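Local coordinates for putative uncharacterized protein (Mycobacterium tuberculosis, PDB 2ZQ5) that probably transfers a sulfonate group from an activated donor to an acceptor molecule, at residues S77-Y82 with R213-L218. Numbering follows the deposited sequence.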
loop_
_atom_site.group_PDB
_atom_site.type_symbol
_atom_site.label_atom_id
_atom_site.label_comp_id
_atom_site.label_asym_id
_atom_site.label_seq_id
_atom_site.Cartn_x
_atom_site.Cartn_y
_atom_site.Cartn_z
ATOM N N SER A 77 -9.042 -10.672 -15.954
ATOM C CA SER A 77 -10.232 -11.477 -16.202
ATOM C C SER A 77 -11.488 -10.744 -15.745
ATOM O O SER A 77 -12.521 -10.784 -16.417
ATOM C CB SER A 77 -10.122 -12.820 -15.476
ATOM O OG SER A 77 -11.250 -13.637 -15.754
ATOM N N ALA A 78 -11.405 -10.072 -14.601
ATOM C CA ALA A 78 -12.547 -9.337 -14.077
ATOM C C ALA A 78 -12.983 -8.231 -15.036
ATOM O O ALA A 78 -14.180 -8.000 -15.218
ATOM C CB ALA A 78 -12.212 -8.745 -12.710
ATOM N N TRP A 79 -12.019 -7.545 -15.643
ATOM C CA TRP A 79 -12.346 -6.476 -16.580
ATOM C C TRP A 79 -13.096 -7.015 -17.794
ATOM O O TRP A 79 -13.953 -6.331 -18.353
ATOM C CB TRP A 79 -11.079 -5.730 -17.025
ATOM C CG TRP A 79 -10.455 -4.908 -15.927
ATOM C CD1 TRP A 79 -11.113 -4.163 -14.990
ATOM C CD2 TRP A 79 -9.056 -4.740 -15.666
ATOM N NE1 TRP A 79 -10.208 -3.541 -14.158
ATOM C CE2 TRP A 79 -8.940 -3.879 -14.550
ATOM C CE3 TRP A 79 -7.889 -5.233 -16.265
ATOM C CZ2 TRP A 79 -7.701 -3.501 -14.018
ATOM C CZ3 TRP A 79 -6.657 -4.856 -15.736
ATOM C CH2 TRP A 79 -6.575 -3.997 -14.624
ATOM N N LYS A 80 -12.773 -8.241 -18.197
ATOM C CA LYS A 80 -13.440 -8.873 -19.334
ATOM C C LYS A 80 -14.856 -9.261 -18.935
ATOM O O LYS A 80 -15.790 -9.179 -19.734
ATOM C CB LYS A 80 -12.701 -10.135 -19.759
ATOM C CG LYS A 80 -11.353 -9.918 -20.394
ATOM C CD LYS A 80 -10.765 -11.268 -20.752
ATOM C CE LYS A 80 -9.404 -11.153 -21.392
ATOM N NZ LYS A 80 -8.847 -12.513 -21.631
ATOM N N GLN A 81 -15.001 -9.701 -17.690
ATOM C CA GLN A 81 -16.293 -10.115 -17.162
ATOM C C GLN A 81 -17.220 -8.928 -16.947
ATOM O O GLN A 81 -18.440 -9.053 -17.067
ATOM C CB GLN A 81 -16.104 -10.836 -15.827
ATOM C CG GLN A 81 -15.381 -12.164 -15.914
ATOM C CD GLN A 81 -15.038 -12.709 -14.542
ATOM O OE1 GLN A 81 -15.882 -12.743 -13.649
ATOM N NE2 GLN A 81 -13.795 -13.142 -14.369
ATOM N N TYR A 82 -16.633 -7.781 -16.623
ATOM C CA TYR A 82 -17.398 -6.570 -16.355
ATOM C C TYR A 82 -16.875 -5.382 -17.147
ATOM O O TYR A 82 -16.335 -4.437 -16.575
ATOM C CB TYR A 82 -17.337 -6.254 -14.860
ATOM C CG TYR A 82 -17.900 -7.357 -14.000
ATOM C CD1 TYR A 82 -19.272 -7.463 -13.783
ATOM C CD2 TYR A 82 -17.067 -8.325 -13.437
ATOM C CE1 TYR A 82 -19.803 -8.502 -13.027
ATOM C CE2 TYR A 82 -17.588 -9.372 -12.680
ATOM C CZ TYR A 82 -18.958 -9.453 -12.481
ATOM O OH TYR A 82 -19.482 -10.485 -11.739
ATOM N N ARG A 213 -6.550 2.919 -11.046
ATOM C CA ARG A 213 -7.873 3.485 -11.295
ATOM C C ARG A 213 -8.822 2.478 -11.949
ATOM O O ARG A 213 -9.998 2.405 -11.584
ATOM C CB ARG A 213 -7.749 4.740 -12.162
ATOM C CG ARG A 213 -9.076 5.393 -12.488
ATOM C CD ARG A 213 -8.877 6.778 -13.083
ATOM N NE ARG A 213 -10.138 7.347 -13.548
ATOM C CZ ARG A 213 -10.771 6.944 -14.646
ATOM N NH1 ARG A 213 -10.255 5.975 -15.391
ATOM N NH2 ARG A 213 -11.920 7.506 -15.001
ATOM N N ARG A 214 -8.320 1.708 -12.913
ATOM C CA ARG A 214 -9.147 0.698 -13.569
ATOM C C ARG A 214 -9.628 -0.306 -12.527
ATOM O O ARG A 214 -10.747 -0.812 -12.611
ATOM C CB ARG A 214 -8.360 -0.031 -14.663
ATOM C CG ARG A 214 -8.024 0.814 -15.881
ATOM C CD ARG A 214 -7.480 -0.067 -16.997
ATOM N NE ARG A 214 -8.431 -1.118 -17.350
ATOM C CZ ARG A 214 -8.193 -2.084 -18.232
ATOM N NH1 ARG A 214 -7.027 -2.142 -18.862
ATOM N NH2 ARG A 214 -9.123 -2.995 -18.486
ATOM N N ASN A 215 -8.782 -0.601 -11.544
ATOM C CA ASN A 215 -9.178 -1.527 -10.496
ATOM C C ASN A 215 -10.214 -0.905 -9.559
ATOM O O ASN A 215 -11.098 -1.605 -9.067
ATOM C CB ASN A 215 -7.955 -2.026 -9.723
ATOM C CG ASN A 215 -7.380 -3.294 -10.328
ATOM O OD1 ASN A 215 -8.113 -4.256 -10.573
ATOM N ND2 ASN A 215 -6.073 -3.308 -10.571
ATOM N N LEU A 216 -10.122 0.401 -9.310
ATOM C CA LEU A 216 -11.119 1.052 -8.463
ATOM C C LEU A 216 -12.464 1.050 -9.194
ATOM O O LEU A 216 -13.510 0.861 -8.578
ATOM C CB LEU A 216 -10.718 2.494 -8.128
ATOM C CG LEU A 216 -9.456 2.702 -7.285
ATOM C CD1 LEU A 216 -9.447 4.134 -6.762
ATOM C CD2 LEU A 216 -9.425 1.729 -6.114
ATOM N N GLN A 217 -12.430 1.269 -10.508
ATOM C CA GLN A 217 -13.649 1.264 -11.319
ATOM C C GLN A 217 -14.327 -0.100 -11.238
ATOM O O GLN A 217 -15.550 -0.192 -11.134
ATOM C CB GLN A 217 -13.330 1.556 -12.787
ATOM C CG GLN A 217 -12.925 2.982 -13.098
ATOM C CD GLN A 217 -12.603 3.162 -14.569
ATOM O OE1 GLN A 217 -11.741 2.473 -15.115
ATOM N NE2 GLN A 217 -13.299 4.086 -15.221
ATOM N N LEU A 218 -13.522 -1.155 -11.306
ATOM C CA LEU A 218 -14.021 -2.523 -11.246
ATOM C C LEU A 218 -14.587 -2.866 -9.872
ATOM O O LEU A 218 -15.737 -3.288 -9.747
ATOM C CB LEU A 218 -12.892 -3.497 -11.582
ATOM C CG LEU A 218 -13.154 -4.974 -11.278
ATOM C CD1 LEU A 218 -14.166 -5.539 -12.272
ATOM C CD2 LEU A 218 -11.839 -5.737 -11.339
#
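The indole of W79 bridges the last turn of helix 55-81 and helix 206-219, a worked example of how one large aromatic side chain can join two helices whose axes, taken over residues 77-81 and 213-218, come no closer than 10.6 Å. Over one of its faces lies the guanidinium of R214, stacked with planes 26° apart. R214 CZ sits 3.9 Å from the centroid of the six-membered ring in a cation-pi contact, while NH2 is displaced toward the rim, 3.3 Å from W79 CD2. A bend in the arginine chain at chi3 (57°) folds the charged end back over the indole. The same tryptophan also points NE1 at the carbonyl oxygen of R214, in a weak hydrogen bond of 3.2 Å. Since that oxygen already receives the helical N-H of L218, the indole adds a second donor to it. N215 approaches W79 CZ2 obliquely through OD1, at 3.6 Å; the amide's stronger polar tie is to S75, one turn earlier on the tryptophan's own helix. Packing is tightest beside the indole, where L218 CD2 presses on A78 CB at 3.3 Å, closer than ordinary van der Waals contact. At the helix end it slackens: Y82, partly exposed and no longer helical, brings CB only to 4.2 Å from L218 CD1. R214 forms the other partly exposed margin, its side chain also touching H85. The pairing is helix-to-helix packing reinforced by a cation-pi stack, joining the long helix 55-81 to the helix that precedes strand 227-231 of the parallel sheet in the P-loop-related sulfotransferase fold.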